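Local coordinates for ATP/GTP-binding site-containing protein A (Brucella abortus, PDB 6NTR), which probably works in the periplasm to maintain the integrity of the cell envelope, by a molecular mechanism that is not established, at residues R157-T162 against I192-D197; K121-P126 against Q145-D150; H8-D13 against V236-Y241. All blocks are in the same frame, centred on the assembly; numbering follows the deposited sequence.

Interaction 1: residues R157-T162 against I192-D197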
loop_
_atom_site.group_PDB
_atom_site.type_symbol
_atom_site.label_atom_id
_atom_site.label_comp_id
_atom_site.label_asym_id
_atom_site.label_seq_id
_atom_site.Cartn_x
_atom_site.Cartn_y
_atom_site.Cartn_z
ATOM N N ARG A 157 -13.401 2.064 -7.440
ATOM C CA ARG A 157 -12.767 2.095 -8.751
ATOM C C ARG A 157 -11.550 1.221 -8.961
ATOM O O ARG A 157 -11.010 0.659 -8.034
ATOM C CB ARG A 157 -12.439 3.523 -9.146
ATOM C CG ARG A 157 -11.070 3.966 -8.722
ATOM C CD ARG A 157 -11.121 4.562 -7.343
ATOM N NE ARG A 157 -9.969 5.396 -7.078
ATOM C CZ ARG A 157 -9.876 6.652 -7.471
ATOM N NH1 ARG A 157 -8.799 7.358 -7.188
ATOM N NH2 ARG A 157 -10.863 7.203 -8.140
ATOM N N VAL A 158 -11.161 1.089 -10.223
ATOM C CA VAL A 158 -9.945 0.385 -10.608
ATOM C C VAL A 158 -8.878 1.420 -10.915
ATOM O O VAL A 158 -9.159 2.456 -11.536
ATOM C CB VAL A 158 -10.192 -0.535 -11.812
ATOM C CG1 VAL A 158 -10.869 0.226 -12.921
ATOM C CG2 VAL A 158 -8.892 -1.090 -12.296
ATOM N N VAL A 159 -7.662 1.177 -10.439
ATOM C CA VAL A 159 -6.568 2.113 -10.619
ATOM C C VAL A 159 -5.552 1.499 -11.554
ATOM O O VAL A 159 -5.202 0.323 -11.415
ATOM C CB VAL A 159 -5.905 2.491 -9.287
ATOM C CG1 VAL A 159 -6.827 3.360 -8.492
ATOM C CG2 VAL A 159 -5.484 1.255 -8.516
ATOM N N ALA A 160 -5.071 2.303 -12.492
ATOM C CA ALA A 160 -3.973 1.915 -13.356
ATOM C C ALA A 160 -2.661 2.169 -12.624
ATOM O O ALA A 160 -2.454 3.262 -12.088
ATOM C CB ALA A 160 -4.025 2.716 -14.654
ATOM N N THR A 161 -1.802 1.164 -12.584
ATOM C CA THR A 161 -0.516 1.286 -11.932
ATOM C C THR A 161 0.636 0.961 -12.888
ATOM O O THR A 161 0.628 -0.062 -13.539
ATOM C CB THR A 161 -0.434 0.402 -10.675
ATOM O OG1 THR A 161 -0.232 -0.960 -11.043
ATOM C CG2 THR A 161 -1.702 0.506 -9.871
ATOM N N THR A 162 1.627 1.837 -12.954
ATOM C CA THR A 162 2.784 1.632 -13.809
ATOM C C THR A 162 3.914 1.273 -12.901
ATOM O O THR A 162 4.194 1.993 -11.975
ATOM C CB THR A 162 3.182 2.916 -14.531
ATOM O OG1 THR A 162 2.157 3.279 -15.440
ATOM C CG2 THR A 162 4.450 2.728 -15.294
ATOM N N ILE A 192 5.959 2.647 -8.019
ATOM C CA ILE A 192 4.619 2.416 -8.538
ATOM C C ILE A 192 3.919 3.762 -8.619
ATOM O O ILE A 192 3.807 4.464 -7.609
ATOM C CB ILE A 192 3.839 1.424 -7.667
ATOM C CG1 ILE A 192 4.636 0.125 -7.543
ATOM C CG2 ILE A 192 2.493 1.155 -8.269
ATOM C CD1 ILE A 192 3.873 -1.022 -6.943
ATOM N N ALA A 193 3.491 4.140 -9.823
ATOM C CA ALA A 193 2.723 5.357 -10.036
ATOM C C ALA A 193 1.280 4.984 -10.319
ATOM O O ALA A 193 1.018 4.094 -11.132
ATOM C CB ALA A 193 3.287 6.188 -11.186
ATOM N N TYR A 194 0.358 5.666 -9.648
ATOM C CA TYR A 194 -1.052 5.321 -9.654
ATOM C C TYR A 194 -1.795 6.357 -10.476
ATOM O O TYR A 194 -1.661 7.559 -10.237
ATOM C CB TYR A 194 -1.601 5.267 -8.222
ATOM C CG TYR A 194 -1.174 4.071 -7.362
ATOM C CD1 TYR A 194 0.127 3.936 -6.915
ATOM C CD2 TYR A 194 -2.101 3.127 -6.933
ATOM C CE1 TYR A 194 0.506 2.877 -6.120
ATOM C CE2 TYR A 194 -1.728 2.064 -6.127
ATOM C CZ TYR A 194 -0.420 1.948 -5.726
ATOM O OH TYR A 194 -0.035 0.899 -4.926
ATOM N N PHE A 195 -2.539 5.873 -11.450
ATOM C CA PHE A 195 -3.260 6.728 -12.356
ATOM C C PHE A 195 -4.707 6.347 -12.443
ATOM O O PHE A 195 -5.064 5.183 -12.402
ATOM C CB PHE A 195 -2.678 6.617 -13.786
ATOM C CG PHE A 195 -1.261 7.073 -13.914
ATOM C CD1 PHE A 195 -0.965 8.397 -14.036
ATOM C CD2 PHE A 195 -0.238 6.173 -13.921
ATOM C CE1 PHE A 195 0.329 8.821 -14.145
ATOM C CE2 PHE A 195 1.060 6.586 -14.028
ATOM C CZ PHE A 195 1.345 7.914 -14.135
ATOM N N ASP A 196 -5.530 7.358 -12.589
ATOM C CA ASP A 196 -6.920 7.112 -12.787
ATOM C C ASP A 196 -7.305 7.788 -14.070
ATOM O O ASP A 196 -6.878 8.886 -14.371
ATOM C CB ASP A 196 -7.802 7.571 -11.639
ATOM C CG ASP A 196 -9.157 6.943 -11.699
ATOM O OD1 ASP A 196 -9.238 5.762 -12.057
ATOM O OD2 ASP A 196 -10.142 7.623 -11.420
ATOM N N ASP A 197 -8.126 7.090 -14.816
ATOM C CA ASP A 197 -8.608 7.535 -16.098
ATOM C C ASP A 197 -9.430 8.805 -16.051
ATOM O O ASP A 197 -9.345 9.627 -16.946
ATOM C CB ASP A 197 -9.462 6.443 -16.753
ATOM C CG ASP A 197 -9.576 5.202 -15.911
ATOM O OD1 ASP A 197 -8.554 4.775 -15.363
ATOM O OD2 ASP A 197 -10.676 4.665 -15.793
#
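Two antiparallel strands of the beta-barrel-like EipB fold pair here. Ala160 faces Phe195 and Thr162 faces Ala193 as hydrogen-bonded pairs, with Thr161 and Tyr194 as the non-hydrogen-bonded pair between them. The strand axes run at 152° to each other. Phe195 N donates to Ala160 O at 2.7 Å. The return bond, Ala160 N to Phe195 O, is more bent, with 142° at the hydrogen. Thr162 and Ala193 exchange two backbone bonds.

On the face of Thr161 and Tyr194, the threonine methyl sits over one face of the tyrosine ring. Thr161 CG2 is 4.3 Å from the centroid of the Tyr194 ring, a CH-pi contact shifted toward the CD2 and CE2 rim. The methyl is anti to its own carbonyl carbon, and the two side chains run side by side in the same direction. Val159 CG2 reaches the same rim, 4.2 Å from Tyr194 CD2. Thr161 CB also meets Ile192 CG2.

On the other face, Ala160 CB and Phe195 CB are neighbours. Thr162 OG1 lies 3.8 Å from Phe195 CE2.

Just before strand 159-165 and just after strand 187-195 an ion pair forms. The Arg157 chain turns about its CB-CG bond (chi2 -89°), and its NH2 comes within 3.4 Å of Asp196 OD2. That oxygen stands well out of the guanidinium plane, so the salt bridge rests on charge and not on an aimed N-H.

Strand 159-165 also pairs with strand 143-148, and strand 187-195 pairs with strand 207-214. Tyr207 meets Tyr194 edge-to-face. His129 of helix 126-138 hydrogen-bonds Thr161 OG1 through its NE2.

Interaction 2: residues K121-P126 against Q145-D150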
loop_
_atom_site.group_PDB
_atom_site.type_symbol
_atom_site.label_atom_id
_atom_site.label_comp_id
_atom_site.label_asym_id
_atom_site.label_seq_id
_atom_site.Cartn_x
_atom_site.Cartn_y
_atom_site.Cartn_z
ATOM N N LYS A 121 -14.493 -2.736 -13.905
ATOM C CA LYS A 121 -13.626 -3.391 -14.870
ATOM C C LYS A 121 -12.896 -4.530 -14.198
ATOM O O LYS A 121 -12.443 -4.389 -13.082
ATOM C CB LYS A 121 -12.629 -2.363 -15.420
ATOM C CG LYS A 121 -11.403 -2.936 -16.117
ATOM C CD LYS A 121 -10.288 -1.907 -16.259
ATOM C CE LYS A 121 -10.822 -0.554 -16.689
ATOM N NZ LYS A 121 -9.992 0.583 -16.206
ATOM N N GLY A 122 -12.767 -5.657 -14.875
ATOM C CA GLY A 122 -12.089 -6.795 -14.294
ATOM C C GLY A 122 -10.660 -6.445 -13.981
ATOM O O GLY A 122 -10.000 -5.783 -14.767
ATOM N N THR A 123 -10.172 -6.891 -12.831
ATOM C CA THR A 123 -8.819 -6.567 -12.404
ATOM C C THR A 123 -8.198 -7.605 -11.502
ATOM O O THR A 123 -8.525 -8.767 -11.579
ATOM C CB THR A 123 -8.746 -5.168 -11.765
ATOM O OG1 THR A 123 -7.386 -4.814 -11.534
ATOM C CG2 THR A 123 -9.467 -5.147 -10.472
ATOM N N GLN A 124 -7.259 -7.170 -10.679
ATOM C CA GLN A 124 -6.573 -8.025 -9.726
ATOM C C GLN A 124 -6.569 -7.346 -8.352
ATOM O O GLN A 124 -6.956 -6.203 -8.225
ATOM C CB GLN A 124 -5.184 -8.437 -10.190
ATOM C CG GLN A 124 -4.213 -7.304 -10.398
ATOM C CD GLN A 124 -2.792 -7.783 -10.514
ATOM O OE1 GLN A 124 -2.501 -8.948 -10.309
ATOM N NE2 GLN A 124 -1.900 -6.879 -10.836
ATOM N N PHE A 125 -6.186 -8.082 -7.331
ATOM C CA PHE A 125 -6.179 -7.544 -5.997
ATOM C C PHE A 125 -4.767 -7.436 -5.490
ATOM O O PHE A 125 -3.862 -7.965 -6.071
ATOM C CB PHE A 125 -7.123 -8.312 -5.062
ATOM C CG PHE A 125 -8.550 -8.319 -5.515
ATOM C CD1 PHE A 125 -9.219 -7.166 -5.719
ATOM C CD2 PHE A 125 -9.188 -9.486 -5.767
ATOM C CE1 PHE A 125 -10.516 -7.162 -6.151
ATOM C CE2 PHE A 125 -10.483 -9.497 -6.194
ATOM C CZ PHE A 125 -11.149 -8.333 -6.391
ATOM N N PRO A 126 -4.594 -6.813 -4.326
ATOM C CA PRO A 126 -3.256 -6.501 -3.839
ATOM C C PRO A 126 -2.291 -7.644 -3.681
ATOM O O PRO A 126 -1.140 -7.443 -4.026
ATOM C CB PRO A 126 -3.533 -5.886 -2.473
ATOM C CG PRO A 126 -4.849 -5.232 -2.642
ATOM C CD PRO A 126 -5.633 -6.127 -3.546
ATOM N N GLN A 145 2.539 -1.843 -17.289
ATOM C CA GLN A 145 1.299 -1.188 -16.934
ATOM C C GLN A 145 0.264 -2.248 -16.592
ATOM O O GLN A 145 0.225 -3.298 -17.211
ATOM C CB GLN A 145 0.801 -0.321 -18.080
ATOM C CG GLN A 145 1.662 0.890 -18.373
ATOM C CD GLN A 145 0.952 1.919 -19.219
ATOM O OE1 GLN A 145 0.125 1.588 -20.047
ATOM N NE2 GLN A 145 1.267 3.171 -18.996
ATOM N N THR A 146 -0.550 -1.949 -15.601
ATOM C CA THR A 146 -1.575 -2.852 -15.132
ATOM C C THR A 146 -2.602 -2.068 -14.348
ATOM O O THR A 146 -2.537 -0.858 -14.274
ATOM C CB THR A 146 -0.998 -4.012 -14.314
ATOM O OG1 THR A 146 -2.029 -4.956 -14.057
ATOM C CG2 THR A 146 -0.436 -3.527 -13.018
ATOM N N THR A 147 -3.570 -2.772 -13.795
ATOM C CA THR A 147 -4.626 -2.157 -13.006
ATOM C C THR A 147 -4.680 -2.833 -11.668
ATOM O O THR A 147 -4.067 -3.863 -11.473
ATOM C CB THR A 147 -5.995 -2.365 -13.631
ATOM O OG1 THR A 147 -6.221 -3.763 -13.777
ATOM C CG2 THR A 147 -6.057 -1.708 -14.965
ATOM N N LEU A 148 -5.383 -2.222 -10.729
ATOM C CA LEU A 148 -5.541 -2.802 -9.407
ATOM C C LEU A 148 -6.774 -2.282 -8.702
ATOM O O LEU A 148 -7.216 -1.185 -8.972
ATOM C CB LEU A 148 -4.324 -2.456 -8.567
ATOM C CG LEU A 148 -4.362 -2.795 -7.090
ATOM C CD1 LEU A 148 -4.115 -4.271 -6.919
ATOM C CD2 LEU A 148 -3.292 -2.019 -6.362
ATOM N N PHE A 149 -7.311 -3.071 -7.782
ATOM C CA PHE A 149 -8.423 -2.653 -6.943
ATOM C C PHE A 149 -7.860 -2.878 -5.562
ATOM O O PHE A 149 -7.535 -3.994 -5.218
ATOM C CB PHE A 149 -9.664 -3.515 -7.127
ATOM C CG PHE A 149 -10.796 -3.110 -6.239
ATOM C CD1 PHE A 149 -11.463 -1.931 -6.455
ATOM C CD2 PHE A 149 -11.160 -3.883 -5.166
ATOM C CE1 PHE A 149 -12.488 -1.535 -5.632
ATOM C CE2 PHE A 149 -12.187 -3.495 -4.333
ATOM C CZ PHE A 149 -12.851 -2.321 -4.567
ATOM N N ASP A 150 -7.722 -1.826 -4.776
ATOM C CA ASP A 150 -7.148 -1.983 -3.452
ATOM C C ASP A 150 -8.077 -1.614 -2.285
ATOM O O ASP A 150 -7.728 -1.778 -1.133
ATOM C CB ASP A 150 -5.825 -1.231 -3.367
ATOM C CG ASP A 150 -5.971 0.231 -3.638
ATOM O OD1 ASP A 150 -7.085 0.674 -3.924
ATOM O OD2 ASP A 150 -4.963 0.943 -3.565
#
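Thr123 reaches toward Thr147 and Phe149 with both branches of its side chain. Its CB lies 3.5 Å from Thr147 OG1. Beyond CB the chain forks. OG1, anti to the backbone N (chi1 -172°), meets Thr147 OG1 at 2.7 Å in a hydrogen bond that either hydroxyl could donate. The same oxygen takes a weak, bent bond from Gln124 N. The other branch, CG2, turns to Phe149 and rests 3.7 Å from Phe149 CB.

The segment 121-126 is the connection from strand 116-121 of the barrel-like fold into helix 126-138. Phe125 holds the N-cap position of that helix. The connection touches the end of strand 143-148 and the loop after it. One backbone bond ties them, from Phe149 N to Gln124 O, at 3.2 Å. Gln124 CG touches Thr147 O, and its NE2 is hydrogen-bonded to Glu132 OE1 of helix 126-138.

Phe125 and Phe149 point the same way and meet rim to rim, with ring planes at 71°. Phe125 CE1 comes within 3.5 Å of Phe149 CD2, and Phe149 O lies in the plane of the Phe125 ring at its edge. Phe79 stacks on Phe125. Leu148 CD1 packs against the Phe125-Pro126 peptide, 3.5 Å from Phe125 C. Pro126 CD lies 3.3 Å from Phe149 O.

Interaction 3: residues H8-D13 against V236-Y241. With EDO (1,2-ethanediol), chain G.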
loop_
_atom_site.group_PDB
_atom_site.type_symbol
_atom_site.label_atom_id
_atom_site.label_comp_id
_atom_site.label_asym_id
_atom_site.label_seq_id
_atom_site.Cartn_x
_atom_site.Cartn_y
_atom_site.Cartn_z
ATOM N N HIS A 8 4.804 -11.590 8.355
ATOM C CA HIS A 8 5.605 -10.727 9.186
ATOM C C HIS A 8 4.872 -9.500 9.653
ATOM O O HIS A 8 3.863 -9.136 9.118
ATOM C CB HIS A 8 6.775 -10.240 8.343
ATOM C CG HIS A 8 6.341 -9.439 7.166
ATOM N ND1 HIS A 8 5.827 -10.016 6.033
ATOM C CD2 HIS A 8 6.265 -8.110 6.977
ATOM C CE1 HIS A 8 5.486 -9.075 5.182
ATOM N NE2 HIS A 8 5.740 -7.909 5.733
ATOM N N ARG A 9 5.434 -8.843 10.643
ATOM C CA ARG A 9 4.899 -7.597 11.156
ATOM C C ARG A 9 6.033 -6.625 10.963
ATOM O O ARG A 9 7.172 -6.927 11.266
ATOM C CB ARG A 9 4.490 -7.668 12.620
ATOM C CG ARG A 9 3.885 -6.373 13.134
ATOM C CD ARG A 9 3.474 -6.514 14.585
ATOM N NE ARG A 9 3.294 -5.236 15.254
ATOM C CZ ARG A 9 3.855 -4.930 16.413
ATOM N NH1 ARG A 9 4.632 -5.810 17.011
ATOM N NH2 ARG A 9 3.644 -3.752 16.969
ATOM N N ALA A 10 5.723 -5.459 10.437
ATOM C CA ALA A 10 6.742 -4.475 10.134
ATOM C C ALA A 10 6.256 -3.110 10.583
ATOM O O ALA A 10 5.143 -2.695 10.252
ATOM C CB ALA A 10 7.038 -4.479 8.650
ATOM N N ILE A 11 7.084 -2.423 11.350
ATOM C CA ILE A 11 6.748 -1.116 11.882
ATOM C C ILE A 11 7.647 -0.112 11.205
ATOM O O ILE A 11 8.877 -0.239 11.253
ATOM C CB ILE A 11 6.949 -1.042 13.395
ATOM C CG1 ILE A 11 6.129 -2.105 14.096
ATOM C CG2 ILE A 11 6.547 0.308 13.875
ATOM C CD1 ILE A 11 6.463 -2.187 15.547
ATOM N N TYR A 12 7.040 0.898 10.604
ATOM C CA TYR A 12 7.763 1.940 9.905
ATOM C C TYR A 12 7.581 3.241 10.660
ATOM O O TYR A 12 6.510 3.500 11.207
ATOM C CB TYR A 12 7.260 2.096 8.468
ATOM C CG TYR A 12 7.363 0.860 7.611
ATOM C CD1 TYR A 12 6.319 -0.043 7.545
ATOM C CD2 TYR A 12 8.489 0.613 6.845
ATOM C CE1 TYR A 12 6.406 -1.162 6.758
ATOM C CE2 TYR A 12 8.578 -0.505 6.054
ATOM C CZ TYR A 12 7.530 -1.393 6.017
ATOM O OH TYR A 12 7.566 -2.524 5.241
ATOM N N ASP A 13 8.631 4.039 10.701
ATOM C CA ASP A 13 8.571 5.378 11.256
ATOM C C ASP A 13 8.452 6.399 10.132
ATOM O O ASP A 13 9.245 6.387 9.187
ATOM C CB ASP A 13 9.797 5.668 12.110
ATOM C CG ASP A 13 9.828 7.077 12.582
ATOM O OD1 ASP A 13 9.042 7.395 13.495
ATOM O OD2 ASP A 13 10.615 7.869 12.023
ATOM N N VAL A 236 11.612 0.142 11.124
ATOM C CA VAL A 236 12.304 0.208 12.405
ATOM C C VAL A 236 12.199 -1.079 13.204
ATOM O O VAL A 236 12.859 -1.192 14.244
ATOM C CB VAL A 236 11.822 1.401 13.259
ATOM C CG1 VAL A 236 12.044 2.691 12.510
ATOM C CG2 VAL A 236 10.369 1.244 13.678
ATOM N N LYS A 237 11.418 -2.059 12.762
ATOM C CA LYS A 237 11.342 -3.329 13.468
ATOM C C LYS A 237 10.666 -4.351 12.576
ATOM O O LYS A 237 9.649 -4.051 11.941
ATOM C CB LYS A 237 10.570 -3.177 14.773
ATOM C CG LYS A 237 10.578 -4.390 15.683
ATOM C CD LYS A 237 9.860 -4.063 16.993
ATOM C CE LYS A 237 9.895 -5.225 17.954
ATOM N NZ LYS A 237 9.219 -6.402 17.350
ATOM N N LEU A 238 11.204 -5.563 12.528
ATOM C CA LEU A 238 10.701 -6.586 11.625
ATOM C C LEU A 238 10.595 -7.896 12.380
ATOM O O LEU A 238 11.587 -8.370 12.949
ATOM C CB LEU A 238 11.609 -6.739 10.409
ATOM C CG LEU A 238 11.161 -7.859 9.495
ATOM C CD1 LEU A 238 9.892 -7.429 8.803
ATOM C CD2 LEU A 238 12.250 -8.190 8.504
ATOM N N ASP A 239 9.397 -8.469 12.384
ATOM C CA ASP A 239 9.129 -9.720 13.074
ATOM C C ASP A 239 8.722 -10.755 12.044
ATOM O O ASP A 239 7.727 -10.575 11.334
ATOM C CB ASP A 239 8.057 -9.540 14.143
ATOM C CG ASP A 239 8.587 -8.825 15.354
ATOM O OD1 ASP A 239 9.690 -9.199 15.815
ATOM O OD2 ASP A 239 7.907 -7.893 15.839
ATOM N N ILE A 240 9.502 -11.825 11.963
ATOM C CA ILE A 240 9.311 -12.881 10.983
ATOM C C ILE A 240 8.571 -14.025 11.655
ATOM O O ILE A 240 9.073 -14.610 12.621
ATOM C CB ILE A 240 10.651 -13.368 10.421
ATOM C CG1 ILE A 240 11.459 -12.203 9.857
ATOM C CG2 ILE A 240 10.411 -14.418 9.366
ATOM C CD1 ILE A 240 12.628 -11.811 10.728
ATOM N N TYR A 241 7.396 -14.358 11.139
ATOM C CA TYR A 241 6.601 -15.436 11.701
ATOM C C TYR A 241 7.008 -16.771 11.080
ATOM O O TYR A 241 7.693 -16.822 10.058
ATOM C CB TYR A 241 5.113 -15.176 11.483
ATOM C CG TYR A 241 4.592 -13.891 12.103
ATOM C CD1 TYR A 241 5.132 -13.380 13.279
ATOM C CD2 TYR A 241 3.541 -13.204 11.513
ATOM C CE1 TYR A 241 4.645 -12.216 13.828
ATOM C CE2 TYR A 241 3.046 -12.053 12.054
ATOM C CZ TYR A 241 3.598 -11.558 13.205
ATOM O OH TYR A 241 3.088 -10.398 13.733
HETATM C C1 EDO G . 6.061 -5.223 3.451
HETATM O O1 EDO G . 6.870 -4.634 4.478
HETATM C C2 EDO G . 5.121 -4.174 2.899
HETATM O O2 EDO G . 4.425 -4.774 1.808
#
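The Tyr241 ring lays one face over the backbone of His8: His8 CA is 4.3 Å from the ring centroid, a CH-pi contact shifted toward the rim. Asp239 O lies over the same face, also toward the rim. The Arg9 guanidinium carries Ile11 CD1 over one face. The His8 ring meets Leu238 CD1 obliquely, with C1 of a 1,2-ethanediol at its edge, and His8 ND1 is hydrogen-bonded to Val6 O. The diol O1 lies in the plane of the Tyr12 ring, at its edge, beside Tyr12 OH. That separation is very short, so its details are doubtful. Tyr12 OH is also hydrogen-bonded to Thr219 O. The diol probably comes from the crystallisation liquor.

These groups belong to an antiparallel pair that joins the first and last strands of the chain, 8-19 and 229-240, in the barrel-like fold. Arg9 and Asp239 exchange two backbone bonds. Ile11 N donates to Lys237 O at 3.1 Å. At Ile11 O the ladder changes: Val236 and Lys237 both face Ile11, a classic beta bulge. Val236 N gives the carbonyl a straight bond of 2.8 Å, while Lys237 N gives it a weak one.

Ala10 and Leu238 pack on one face, and Ile11 and Lys237 on the other, where Ile11 CD1 runs beside Lys237 CD. Lys237 NZ forms a salt bridge with Asp239 OD2 in the same strand, modelled very short. Arg9 lies alongside the same carboxylate but stays beyond salt-bridge distance.

With CG anti to the backbone N (chi1 -178°) and the chain extended on to NE, Arg9 passes the end of Tyr241. Tyr241 OH is hydrogen-bonded to Glu35 of strand 25-39, and the same oxygen lies 3.3 Å from Arg9 CB.

Overall arrangement
Interactions 1 and 2 are neighbours, with centres 9 Å apart. They share the pairing of strands 143-148 and 159-165, where Val159 O meets Leu148 N at 2.6 Å. Interaction 3 lies on the opposite side of the chain's centre, about 27 Å from interaction 1 between centres. All three are partly buried, mixing core and surface residues. Interactions 1 and 3 are antiparallel strand pairs held by backbone ladders; the ladder of interaction 3 carries a bulge, that of interaction 1 does not. Interaction 2 is a loop against a strand end, relying on a hydroxyl pair, one backbone bond and aromatic packing. Charges enter at the loop end of interaction 1 and on one sheet face of interaction 3.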